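Pyruvate kinase (Cryptosporidium parvum, PDB 4DRS) probably catalyses the last step of glycolysis, passing the phosphoryl group of phosphoenolpyruvate to ADP to give pyruvate and ATP. Local coordinates at residues Val408-Ala413 / Ile441-Pro446; Leu210-Asp215 / Gly241-Leu246; Leu490-Glu493 / Glu498-Asp501; Thr46-Thr51 / Asn376-Val381; Ser164-Ala169 / Leu173-Leu178. All coordinates share one frame; numbering follows the deposited sequence.

Contact 1: Val408-Ala413 / Ile441-Pro446; sequences VPEAIA and ISKYRP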
# COMPACT_ATOMS: atom_id res chain seq x y z
N VAL A 408 -3.23 -26.94 -5.92
CA VAL A 408 -2.24 -26.79 -6.99
C VAL A 408 -2.79 -26.06 -8.22
O VAL A 408 -2.19 -25.07 -8.66
CB VAL A 408 -1.59 -28.15 -7.38
CG1 VAL A 408 -0.89 -28.08 -8.73
CG2 VAL A 408 -0.62 -28.60 -6.30
N PRO A 409 -3.94 -26.52 -8.77
CA PRO A 409 -4.50 -25.84 -9.95
C PRO A 409 -4.69 -24.33 -9.78
O PRO A 409 -4.41 -23.57 -10.71
CB PRO A 409 -5.85 -26.55 -10.15
CG PRO A 409 -5.62 -27.92 -9.61
CD PRO A 409 -4.73 -27.72 -8.42
N GLU A 410 -5.15 -23.90 -8.60
CA GLU A 410 -5.36 -22.47 -8.38
C GLU A 410 -4.04 -21.71 -8.28
O GLU A 410 -3.94 -20.57 -8.75
CB GLU A 410 -6.23 -22.22 -7.14
CG GLU A 410 -6.63 -20.75 -6.99
CD GLU A 410 -7.75 -20.52 -5.99
OE1 GLU A 410 -8.24 -21.50 -5.38
OE2 GLU A 410 -8.14 -19.34 -5.82
N ALA A 411 -3.02 -22.33 -7.69
CA ALA A 411 -1.70 -21.73 -7.61
C ALA A 411 -1.09 -21.55 -9.00
O ALA A 411 -0.53 -20.49 -9.30
CB ALA A 411 -0.78 -22.56 -6.73
N ILE A 412 -1.22 -22.56 -9.86
CA ILE A 412 -0.76 -22.48 -11.25
C ILE A 412 -1.47 -21.33 -11.97
O ILE A 412 -0.84 -20.57 -12.71
CB ILE A 412 -0.97 -23.81 -12.01
CG1 ILE A 412 -0.19 -24.96 -11.35
CG2 ILE A 412 -0.56 -23.67 -13.48
CD1 ILE A 412 1.32 -24.90 -11.47
N ALA A 413 -2.78 -21.20 -11.73
CA ALA A 413 -3.59 -20.15 -12.33
C ALA A 413 -3.07 -18.75 -11.99
O ALA A 413 -2.90 -17.92 -12.88
CB ALA A 413 -5.05 -20.29 -11.93
N ILE A 441 -8.22 -19.25 -13.89
CA ILE A 441 -7.50 -18.13 -14.49
C ILE A 441 -8.44 -16.92 -14.58
O ILE A 441 -8.04 -15.80 -14.24
CB ILE A 441 -6.89 -18.47 -15.88
CG1 ILE A 441 -5.90 -19.63 -15.76
CG2 ILE A 441 -6.19 -17.26 -16.48
CD1 ILE A 441 -5.48 -20.23 -17.08
N SER A 442 -9.68 -17.17 -15.01
CA SER A 442 -10.71 -16.12 -15.12
C SER A 442 -10.98 -15.41 -13.79
O SER A 442 -11.18 -14.20 -13.76
CB SER A 442 -12.01 -16.72 -15.67
OG SER A 442 -12.98 -15.71 -15.88
N LYS A 443 -10.98 -16.19 -12.71
CA LYS A 443 -11.13 -15.67 -11.35
C LYS A 443 -10.10 -14.59 -11.00
O LYS A 443 -10.39 -13.67 -10.23
CB LYS A 443 -11.03 -16.84 -10.36
CG LYS A 443 -11.13 -16.47 -8.89
CD LYS A 443 -10.91 -17.69 -8.00
CE LYS A 443 -10.95 -17.31 -6.53
NZ LYS A 443 -10.79 -18.51 -5.67
N TYR A 444 -8.90 -14.68 -11.57
CA TYR A 444 -7.84 -13.73 -11.23
C TYR A 444 -7.72 -12.56 -12.20
O TYR A 444 -6.79 -11.77 -12.11
CB TYR A 444 -6.51 -14.44 -10.97
CG TYR A 444 -6.56 -15.21 -9.68
CD1 TYR A 444 -6.28 -14.58 -8.46
CD2 TYR A 444 -6.95 -16.55 -9.66
CE1 TYR A 444 -6.37 -15.27 -7.27
CE2 TYR A 444 -7.03 -17.25 -8.47
CZ TYR A 444 -6.74 -16.61 -7.28
OH TYR A 444 -6.82 -17.29 -6.09
N ARG A 445 -8.69 -12.48 -13.11
CA ARG A 445 -8.93 -11.31 -13.96
C ARG A 445 -7.71 -10.78 -14.74
O ARG A 445 -7.34 -9.61 -14.61
CB ARG A 445 -9.57 -10.17 -13.15
CG ARG A 445 -10.99 -10.45 -12.68
CD ARG A 445 -11.97 -10.56 -13.84
NE ARG A 445 -13.37 -10.54 -13.39
CZ ARG A 445 -14.14 -11.61 -13.26
NH1 ARG A 445 -13.68 -12.82 -13.54
NH2 ARG A 445 -15.40 -11.47 -12.85
N PRO A 446 -7.09 -11.64 -15.56
CA PRO A 446 -5.95 -11.17 -16.34
C PRO A 446 -6.36 -10.15 -17.39
O PRO A 446 -7.50 -10.18 -17.87
CB PRO A 446 -5.45 -12.45 -17.03
CG PRO A 446 -6.67 -13.30 -17.16
CD PRO A 446 -7.46 -13.03 -15.91

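Contact 2: Leu210-Asp215 / Gly241-Leu246; sequences LPIIGD and GADVQL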
# COMPACT_ATOMS: atom_id res chain seq x y z
N LEU A 210 -46.07 -22.46 -3.47
CA LEU A 210 -45.59 -23.14 -4.67
C LEU A 210 -44.16 -23.65 -4.46
O LEU A 210 -43.38 -23.02 -3.74
CB LEU A 210 -45.64 -22.21 -5.89
CG LEU A 210 -47.01 -21.87 -6.51
CD1 LEU A 210 -46.85 -20.82 -7.60
CD2 LEU A 210 -47.72 -23.11 -7.06
N PRO A 211 -43.81 -24.80 -5.07
CA PRO A 211 -42.43 -25.27 -4.97
C PRO A 211 -41.49 -24.44 -5.84
O PRO A 211 -41.92 -23.84 -6.84
CB PRO A 211 -42.49 -26.71 -5.49
CG PRO A 211 -43.88 -26.94 -5.98
CD PRO A 211 -44.61 -25.63 -5.99
N ILE A 212 -40.21 -24.39 -5.47
CA ILE A 212 -39.20 -23.73 -6.28
C ILE A 212 -39.01 -24.51 -7.58
O ILE A 212 -38.93 -23.93 -8.66
CB ILE A 212 -37.87 -23.56 -5.51
CG1 ILE A 212 -38.10 -22.80 -4.19
CG2 ILE A 212 -36.80 -22.89 -6.37
CD1 ILE A 212 -38.82 -21.46 -4.30
N ILE A 213 -38.96 -25.83 -7.47
CA ILE A 213 -38.95 -26.70 -8.63
C ILE A 213 -40.23 -27.54 -8.60
O ILE A 213 -40.32 -28.53 -7.88
CB ILE A 213 -37.68 -27.61 -8.66
CG1 ILE A 213 -36.42 -26.77 -8.46
CG2 ILE A 213 -37.60 -28.37 -9.97
CD1 ILE A 213 -35.15 -27.59 -8.29
N GLY A 214 -41.23 -27.09 -9.35
CA GLY A 214 -42.51 -27.79 -9.43
C GLY A 214 -42.47 -28.95 -10.40
O GLY A 214 -41.40 -29.39 -10.83
N ASP A 215 -43.65 -29.46 -10.76
CA ASP A 215 -43.75 -30.57 -11.69
C ASP A 215 -43.33 -30.19 -13.11
O ASP A 215 -42.63 -30.96 -13.77
CB ASP A 215 -45.16 -31.15 -11.68
CG ASP A 215 -45.25 -32.46 -12.42
OD1 ASP A 215 -45.77 -32.46 -13.56
OD2 ASP A 215 -44.76 -33.48 -11.87
N GLY A 241 -29.99 -23.26 -0.12
CA GLY A 241 -29.15 -24.33 -0.67
C GLY A 241 -29.90 -25.62 -0.98
O GLY A 241 -29.49 -26.38 -1.85
N ALA A 242 -31.00 -25.85 -0.26
CA ALA A 242 -31.82 -27.04 -0.46
C ALA A 242 -32.49 -27.05 -1.84
O ALA A 242 -32.71 -28.12 -2.42
CB ALA A 242 -32.86 -27.17 0.64
N ASP A 243 -32.81 -25.86 -2.35
CA ASP A 243 -33.35 -25.71 -3.71
C ASP A 243 -32.33 -26.17 -4.74
O ASP A 243 -32.67 -26.88 -5.69
CB ASP A 243 -33.75 -24.26 -4.00
CG ASP A 243 -34.87 -23.76 -3.10
OD1 ASP A 243 -35.74 -24.56 -2.70
OD2 ASP A 243 -34.89 -22.55 -2.80
N VAL A 244 -31.07 -25.76 -4.55
CA VAL A 244 -29.97 -26.16 -5.42
C VAL A 244 -29.74 -27.67 -5.35
O VAL A 244 -29.58 -28.33 -6.38
CB VAL A 244 -28.66 -25.39 -5.08
CG1 VAL A 244 -27.54 -25.75 -6.05
CG2 VAL A 244 -28.89 -23.88 -5.10
N GLN A 245 -29.75 -28.21 -4.13
CA GLN A 245 -29.54 -29.64 -3.89
C GLN A 245 -30.62 -30.54 -4.48
O GLN A 245 -30.33 -31.66 -4.91
CB GLN A 245 -29.33 -29.93 -2.40
CG GLN A 245 -27.88 -29.78 -1.96
CD GLN A 245 -27.70 -29.88 -0.45
OE1 GLN A 245 -28.37 -29.18 0.32
NE2 GLN A 245 -26.79 -30.76 -0.02
N LEU A 246 -31.86 -30.06 -4.51
CA LEU A 246 -32.94 -30.77 -5.20
C LEU A 246 -32.61 -30.90 -6.69
O LEU A 246 -32.77 -31.97 -7.28
CB LEU A 246 -34.29 -30.08 -4.98
CG LEU A 246 -35.52 -30.64 -5.72
CD1 LEU A 246 -35.74 -32.13 -5.46
CD2 LEU A 246 -36.78 -29.85 -5.38

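Contact 3: Leu490-Glu493 / Glu498-Asp501; sequences LAKE and ESGD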
# COMPACT_ATOMS: atom_id res chain seq x y z
N LEU A 490 -3.86 -20.25 -34.88
CA LEU A 490 -5.26 -19.83 -34.99
C LEU A 490 -5.47 -18.45 -34.37
O LEU A 490 -6.20 -17.63 -34.93
CB LEU A 490 -6.20 -20.88 -34.36
CG LEU A 490 -7.72 -20.70 -34.48
CD1 LEU A 490 -8.17 -20.40 -35.90
CD2 LEU A 490 -8.44 -21.94 -33.95
N ALA A 491 -4.82 -18.19 -33.23
CA ALA A 491 -4.92 -16.89 -32.56
C ALA A 491 -4.26 -15.77 -33.37
O ALA A 491 -4.74 -14.63 -33.37
CB ALA A 491 -4.33 -16.95 -31.16
N LYS A 492 -3.17 -16.10 -34.06
CA LYS A 492 -2.51 -15.17 -34.97
C LYS A 492 -3.45 -14.82 -36.13
O LYS A 492 -3.57 -13.65 -36.50
CB LYS A 492 -1.20 -15.77 -35.50
CG LYS A 492 -0.28 -14.78 -36.21
CD LYS A 492 0.98 -15.47 -36.71
CE LYS A 492 1.80 -14.57 -37.63
NZ LYS A 492 2.49 -13.45 -36.92
N GLU A 493 -4.12 -15.84 -36.67
CA GLU A 493 -5.11 -15.67 -37.74
C GLU A 493 -6.29 -14.79 -37.31
O GLU A 493 -6.85 -14.05 -38.12
CB GLU A 493 -5.61 -17.04 -38.23
CG GLU A 493 -6.75 -17.02 -39.23
CD GLU A 493 -7.26 -18.41 -39.60
OE1 GLU A 493 -6.49 -19.19 -40.21
OE2 GLU A 493 -8.43 -18.72 -39.29
N GLU A 498 0.66 -11.63 -32.21
CA GLU A 498 1.60 -11.43 -33.33
C GLU A 498 2.91 -12.18 -33.09
O GLU A 498 3.18 -12.62 -31.97
CB GLU A 498 1.89 -9.95 -33.52
CG GLU A 498 0.65 -9.08 -33.74
CD GLU A 498 0.96 -7.60 -33.73
OE1 GLU A 498 1.58 -7.12 -32.75
OE2 GLU A 498 0.58 -6.91 -34.70
N SER A 499 3.71 -12.33 -34.14
CA SER A 499 5.03 -12.96 -34.04
C SER A 499 5.92 -12.20 -33.07
O SER A 499 5.91 -10.96 -33.05
CB SER A 499 5.70 -13.05 -35.41
OG SER A 499 5.05 -14.00 -36.23
N GLY A 500 6.68 -12.93 -32.25
CA GLY A 500 7.55 -12.31 -31.26
C GLY A 500 6.89 -12.03 -29.92
O GLY A 500 7.59 -11.79 -28.93
N ASP A 501 5.56 -12.04 -29.89
CA ASP A 501 4.80 -11.84 -28.65
C ASP A 501 4.85 -13.08 -27.75
O ASP A 501 4.95 -14.21 -28.23
CB ASP A 501 3.34 -11.48 -28.94
CG ASP A 501 3.18 -10.08 -29.53
OD1 ASP A 501 4.11 -9.25 -29.39
OD2 ASP A 501 2.11 -9.82 -30.12

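Contact 4: Thr46-Thr51 / Asn376-Val381; sequences TQIICT and NVMSRV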
# COMPACT_ATOMS: atom_id res chain seq x y z
N THR A 46 -16.24 -9.52 -20.97
CA THR A 46 -17.54 -9.83 -20.39
C THR A 46 -18.42 -10.57 -21.39
O THR A 46 -18.58 -10.13 -22.53
CB THR A 46 -18.24 -8.56 -19.89
OG1 THR A 46 -17.34 -7.81 -19.07
CG2 THR A 46 -19.50 -8.91 -19.08
N GLN A 47 -18.96 -11.69 -20.96
CA GLN A 47 -19.81 -12.52 -21.80
C GLN A 47 -21.21 -11.92 -21.90
O GLN A 47 -21.67 -11.21 -21.00
CB GLN A 47 -19.87 -13.94 -21.24
CG GLN A 47 -18.51 -14.61 -21.03
CD GLN A 47 -17.85 -15.09 -22.32
OE1 GLN A 47 -18.31 -14.80 -23.43
NE2 GLN A 47 -16.76 -15.84 -22.16
N ILE A 48 -21.88 -12.21 -23.01
CA ILE A 48 -23.20 -11.66 -23.27
C ILE A 48 -24.22 -12.78 -23.47
O ILE A 48 -24.05 -13.63 -24.35
CB ILE A 48 -23.21 -10.71 -24.49
CG1 ILE A 48 -22.39 -9.45 -24.18
CG2 ILE A 48 -24.63 -10.34 -24.88
CD1 ILE A 48 -22.23 -8.51 -25.36
N ILE A 49 -25.26 -12.76 -22.64
CA ILE A 49 -26.40 -13.66 -22.77
C ILE A 49 -27.55 -12.92 -23.46
O ILE A 49 -27.89 -11.80 -23.07
CB ILE A 49 -26.86 -14.19 -21.40
CG1 ILE A 49 -25.73 -14.92 -20.68
CG2 ILE A 49 -28.08 -15.10 -21.56
CD1 ILE A 49 -26.08 -15.43 -19.30
N CYS A 50 -28.14 -13.55 -24.48
CA CYS A 50 -29.31 -13.00 -25.16
C CYS A 50 -30.49 -13.94 -25.01
O CYS A 50 -30.36 -15.14 -25.21
CB CYS A 50 -29.06 -12.78 -26.65
SG CYS A 50 -27.71 -11.66 -27.03
N THR A 51 -31.64 -13.37 -24.65
CA THR A 51 -32.87 -14.12 -24.54
C THR A 51 -33.49 -14.24 -25.92
O THR A 51 -33.69 -13.23 -26.61
CB THR A 51 -33.86 -13.44 -23.58
OG1 THR A 51 -33.22 -13.23 -22.32
CG2 THR A 51 -35.10 -14.31 -23.39
N ASN A 376 -25.07 -5.07 -29.95
CA ASN A 376 -23.90 -4.38 -30.46
C ASN A 376 -23.48 -3.22 -29.56
O ASN A 376 -22.30 -3.07 -29.24
CB ASN A 376 -24.15 -3.91 -31.89
CG ASN A 376 -22.89 -3.47 -32.59
OD1 ASN A 376 -22.48 -2.31 -32.48
ND2 ASN A 376 -22.25 -4.39 -33.30
N VAL A 377 -24.46 -2.43 -29.15
CA VAL A 377 -24.26 -1.36 -28.16
C VAL A 377 -23.71 -1.92 -26.84
O VAL A 377 -22.68 -1.45 -26.34
CB VAL A 377 -25.58 -0.58 -27.94
CG1 VAL A 377 -25.59 0.18 -26.62
CG2 VAL A 377 -25.84 0.36 -29.11
N MET A 378 -24.38 -2.94 -26.30
CA MET A 378 -23.99 -3.56 -25.03
C MET A 378 -22.55 -4.07 -25.09
O MET A 378 -21.78 -3.88 -24.15
CB MET A 378 -24.96 -4.69 -24.65
CG MET A 378 -24.88 -5.10 -23.19
SD MET A 378 -26.32 -6.00 -22.55
CE MET A 378 -26.04 -7.64 -23.22
N SER A 379 -22.20 -4.70 -26.21
CA SER A 379 -20.86 -5.23 -26.44
C SER A 379 -19.78 -4.15 -26.38
O SER A 379 -18.75 -4.33 -25.73
CB SER A 379 -20.81 -5.97 -27.78
OG SER A 379 -19.52 -6.48 -28.02
N ARG A 380 -20.03 -3.04 -27.07
CA ARG A 380 -19.09 -1.93 -27.13
C ARG A 380 -18.92 -1.27 -25.76
O ARG A 380 -17.80 -0.95 -25.35
CB ARG A 380 -19.54 -0.90 -28.17
CG ARG A 380 -19.88 -1.49 -29.53
CD ARG A 380 -19.01 -0.97 -30.66
NE ARG A 380 -19.27 0.44 -30.95
CZ ARG A 380 -20.36 0.91 -31.55
NH1 ARG A 380 -21.33 0.10 -31.94
NH2 ARG A 380 -20.48 2.22 -31.75
N VAL A 381 -20.04 -1.10 -25.05
CA VAL A 381 -20.02 -0.60 -23.67
C VAL A 381 -19.13 -1.46 -22.77
O VAL A 381 -18.28 -0.92 -22.05
CB VAL A 381 -21.44 -0.50 -23.07
CG1 VAL A 381 -21.37 -0.21 -21.57
CG2 VAL A 381 -22.24 0.59 -23.78

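Contact 5: Ser164-Ala169 / Leu173-Leu178; sequences STVLIA and LSTQVL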
# COMPACT_ATOMS: atom_id res chain seq x y z
N SER A 164 -56.08 -7.93 2.11
CA SER A 164 -54.80 -8.17 1.42
C SER A 164 -54.77 -7.49 0.05
O SER A 164 -55.81 -7.33 -0.60
CB SER A 164 -54.53 -9.67 1.25
OG SER A 164 -54.37 -10.32 2.50
N THR A 165 -53.57 -7.11 -0.38
CA THR A 165 -53.39 -6.47 -1.68
C THR A 165 -52.85 -7.47 -2.72
O THR A 165 -51.92 -8.23 -2.44
CB THR A 165 -52.46 -5.24 -1.61
OG1 THR A 165 -51.19 -5.62 -1.06
CG2 THR A 165 -53.08 -4.15 -0.73
N VAL A 166 -53.47 -7.47 -3.90
CA VAL A 166 -53.05 -8.34 -4.99
C VAL A 166 -52.55 -7.46 -6.14
O VAL A 166 -53.28 -6.59 -6.62
CB VAL A 166 -54.20 -9.25 -5.48
CG1 VAL A 166 -53.70 -10.22 -6.54
CG2 VAL A 166 -54.81 -10.02 -4.31
N LEU A 167 -51.31 -7.70 -6.56
CA LEU A 167 -50.69 -6.91 -7.64
C LEU A 167 -50.60 -7.70 -8.94
O LEU A 167 -50.21 -8.86 -8.94
CB LEU A 167 -49.30 -6.42 -7.23
CG LEU A 167 -49.19 -5.46 -6.04
CD1 LEU A 167 -47.73 -5.15 -5.74
CD2 LEU A 167 -49.98 -4.17 -6.26
N ILE A 168 -50.98 -7.06 -10.04
CA ILE A 168 -50.94 -7.70 -11.35
C ILE A 168 -50.05 -6.90 -12.31
O ILE A 168 -50.05 -5.67 -12.29
CB ILE A 168 -52.36 -7.90 -11.93
CG1 ILE A 168 -53.19 -8.76 -10.96
CG2 ILE A 168 -52.31 -8.55 -13.31
CD1 ILE A 168 -54.66 -8.88 -11.30
N ALA A 169 -49.28 -7.63 -13.13
CA ALA A 169 -48.33 -7.06 -14.10
C ALA A 169 -47.24 -6.20 -13.45
O ALA A 169 -46.87 -5.15 -13.98
CB ALA A 169 -49.07 -6.30 -15.20
N LEU A 173 -52.02 -3.33 -11.98
CA LEU A 173 -53.36 -3.45 -11.42
C LEU A 173 -53.26 -3.77 -9.92
O LEU A 173 -53.00 -4.91 -9.53
CB LEU A 173 -54.17 -4.52 -12.16
CG LEU A 173 -55.61 -4.79 -11.73
CD1 LEU A 173 -56.48 -3.55 -11.86
CD2 LEU A 173 -56.18 -5.93 -12.55
N SER A 174 -53.46 -2.73 -9.11
CA SER A 174 -53.44 -2.86 -7.65
C SER A 174 -54.87 -3.03 -7.15
O SER A 174 -55.74 -2.22 -7.44
CB SER A 174 -52.78 -1.64 -7.01
OG SER A 174 -52.65 -1.81 -5.61
N THR A 175 -55.10 -4.11 -6.40
CA THR A 175 -56.43 -4.44 -5.90
C THR A 175 -56.41 -4.74 -4.40
O THR A 175 -55.34 -4.75 -3.77
CB THR A 175 -57.04 -5.64 -6.65
OG1 THR A 175 -56.16 -6.77 -6.57
CG2 THR A 175 -57.30 -5.30 -8.12
N GLN A 176 -57.59 -4.97 -3.83
CA GLN A 176 -57.72 -5.30 -2.42
C GLN A 176 -58.89 -6.26 -2.22
O GLN A 176 -60.00 -6.00 -2.69
CB GLN A 176 -57.93 -4.03 -1.60
CG GLN A 176 -57.81 -4.22 -0.09
CD GLN A 176 -58.08 -2.94 0.68
OE1 GLN A 176 -59.08 -2.26 0.45
NE2 GLN A 176 -57.18 -2.62 1.61
N VAL A 177 -58.62 -7.37 -1.53
CA VAL A 177 -59.60 -8.44 -1.35
C VAL A 177 -60.84 -7.96 -0.60
O VAL A 177 -60.73 -7.31 0.44
CB VAL A 177 -58.98 -9.66 -0.63
CG1 VAL A 177 -59.98 -10.81 -0.55
CG2 VAL A 177 -57.71 -10.11 -1.32
N LEU A 178 -62.01 -8.28 -1.16
CA LEU A 178 -63.30 -7.97 -0.53
C LEU A 178 -64.00 -9.25 -0.07
O LEU A 178 -64.74 -9.23 0.92
CB LEU A 178 -64.20 -7.21 -1.49
CG LEU A 178 -63.74 -5.86 -2.07
CD1 LEU A 178 -64.76 -5.38 -3.09
CD2 LEU A 178 -63.53 -4.81 -0.99

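Contact 1: Val408-Ala413 / Ile441-Pro446
Glu-410 and Ala-413 of helix 408-422 meet Ile-441, Lys-443 and Tyr-444 at the end of helix 436-443 and just beyond it, where a helix meets a helix end in the alpha/beta domain of pyruvate kinase. Its tight part is apolar and buried: the methyl group of Ala-413 faces the other helix, and its CB lies 4.0 Å from CG1 of Ile-441. Val-417 and, from strand 427-431, Ile-428 and Thr-430 also pack on this isoleucine. One turn back along helix 408-422 the contact becomes polar and more open, for both Glu-410 and Lys-443 are partly exposed. With CG anti to the backbone N (chi1 -172°) and the rest of the chain extended, Glu-410 carries its carboxylate across to both partners, crossing each at roughly a right angle. The ring of Tyr-444, buried beside Tyr-395 and Ile-398, meets the acid at its hydroxyl edge, with the carboxylate plane turned 57° from the ring. Its OH donates to Glu-410 OE2 at a modelled 2.5 Å, very short for such a bond. The same oxygen takes a salt bridge from Lys-443 NZ at 2.8 Å, whereas Glu-410 OE1 stays 3.9 Å from that NZ.

Contact 2: Leu210-Asp215 / Gly241-Leu246
Ile-212 lies across the carboxylate of Asp-243 at about a right angle, while one residue further on Ile-213 and Leu-246 reach for each other tip to tip. These two meetings pack the loop ahead of helix 215-226 against the first turns of helix 241-252. Both helices belong to the TIM-barrel domain, one before and one after barrel strand 232-235. In the first meeting the CG1 methylene of Ile-212 sits against the acid, 3.3 Å from OD1 and 3.5 Å from OD2 of Asp-243, and CG2 of the isoleucine leans on the carboxylate carbon. In the second, an extended chi2 of 172° sends CD1 of Ile-213 toward the helix, where it comes 4.0 Å from CG of Leu-246 and 3.7 Å from the backbone O of Asp-243. Ile-213 is buried; Ile-221 of helix 215-226 and Cys-247 and Ile-250 of helix 241-252 also touch it, making it a wedge between the two helices. Gly-214 then takes the N-cap position of helix 215-226. No hydrogen bond joins the loop to helix 241-252. OD2 of Asp-243 accepts instead from the backbone N atoms of Gln-239 and Asn-240, just ahead of Gly-241, so at least this oxygen is occupied by N-H groups, and what Ile-212 meets across the contact is van der Waals contact, with no polar bond.

Contact 3: Leu490-Glu493 / Glu498-Asp501
A type II beta turn, Glu-498 to Asp-501, ends the connection from helix 480-493 to strand 502-506 in the alpha/beta domain, and Lys-492 near the end of that helix reaches over to Ser-499 in it. The lysine chain runs out straight as far as CE and then bends at chi4 (72°), which swings NZ toward the turn. NZ donates to OG of Ser-499 at 2.7 Å, the one hydrogen bond between 490-493 and 498-501. The ammonium group also lies 3.2 Å from the backbone N of Ser-499, but both atoms are donors and no bond forms. OG of Ser-499 stands beside its own backbone N (chi1 -70°) and has a second hydrogen-bond partner in the backbone O of Pro-526 at the C-terminus. A single hydroxyl thus links helix, turn and chain end. Within the turn, Asp-501 N donates to Glu-498 O at 3.2 Å, and the link is returned by Glu-498 N, which donates to Asp-501 OD2 at 3.1 Å from the anti side, out of the carboxylate plane. Backbone hydrogen bonds between Cys-525 and both Gly-500 and Asp-501 tie the turn further to the last residues. All three residues that touch are exposed, so solvent probably weakens the lysine's hold. A positive phi at the third position, 88° at Gly-500, is characteristic of a type II turn, and glycine is favoured there.

Contact 4: Thr46-Thr51 / Asn376-Val381
Between 46-51 and 376-381 the nearest CA atoms are those of Ile-48 and Ser-379, 7.5 Å apart, a gap between strand 47-51 and helix 371-386 that side chains and no hydrogen bonds span. Ile-48 points at the helix and divides its branches between two neighbours. Its CG2 takes the terminal methyl of Met-378, with CG2 of Ile-48 and CE of Met-378 3.5 Å apart. Its longer arm, kept extended by a chi2 of 174°, carries on to the helix backbone, where CD1 of Ile-48 lies 3.7 Å from CA of Ser-379 and 3.8 Å from CB of Ser-379. The isoleucine and methionine chains pass alongside each other, running opposite ways, and a bend at chi3 (78°) of Met-378 turns its CE in against the strand residue. Val-359 and Leu-361 of strand 358-361 and Val-348 of helix 342-354 also pack on Met-378, so its side chain lies in the layer between sheet and helices. Ser-379 gives Ile-48 only carbon to touch; its OG is hydrogen-bonded to NE of Arg-44. At the strand's end Thr-51 OG1 is hydrogen-bonded to NH1 of Arg-74, a residue of the ADP site, which holds no ADP in this chain. Strand 47-51 is the first of the eight parallel barrel strands and 358-361 the last; the two pair to close the TIM barrel, and helix 371-386, which follows the last strand, packs over that seam.

Contact 5: Ser164-Ala169 / Leu173-Leu178
The backbone O of Val-166 is gripped twice by Thr-175, whose N donates at 3.1 Å and whose OG1 donates to the same oxygen at 2.9 Å. The two donors come from opposite faces of the carbonyl plane. The hydroxyl gets there because chi1 of Thr-175 is 56°, which places OG1 between the residue's own N and carbonyl carbon and turns it to the partner strand. The pair belongs to the antiparallel hairpin of strands 165-168 and 173-180, in the small beta domain that pyruvate kinases insert between the third and fourth barrel strands. Near the hairpin's turn Ile-168 and Leu-173 form a hydrogen-bonded pair: Ile-168 N to Leu-173 O is 3.0 Å and Leu-173 N to Ile-168 O is 3.1 Å. At the far end Val-177 N meets Ser-164 O at 3.0 Å, nearly straight, with an N-H...O angle of 166°. The bond from Val-166 N to Thr-175 O is weak. Side chains sort by face. Ile-168 and Leu-173 run alongside each other in the same direction, and CD1 of Ile-168 is 3.5 Å from CD2 of Leu-173. Val-166 shares this face, which Ile-185, Ile-195 and Met-201 help to cover. On the other face Leu-167 CD2 rests 3.6 Å from OG of Ser-174, next to partly exposed Thr-165 and Gln-176. Thr-175 is the polar exception on a largely apolar face: Val-166 O takes its OG1 as a second donor, and the buried hydroxyl is thereby given an acceptor.

Contact 4 is the most deeply placed, an apolar layer between barrel strand and helix about 12 Å from the chain centre. Contact 2, on the same barrel, is also without hydrogen bonds across it but only partly buried. Contacts 1 and 3 share the alpha/beta domain, with centres about 23 Å apart: contact 1 sets a salt bridge and a tyrosine bond beside buried carbon, whereas contact 3 is a lone lysine bond at the surface. Contact 5 is the odd one, held by backbone hydrogen bonds in the outlying beta domain, about 62 Å from contact 3 between centres. Both contacts 2 and 5 fall between the chain segments that contact 4 joins.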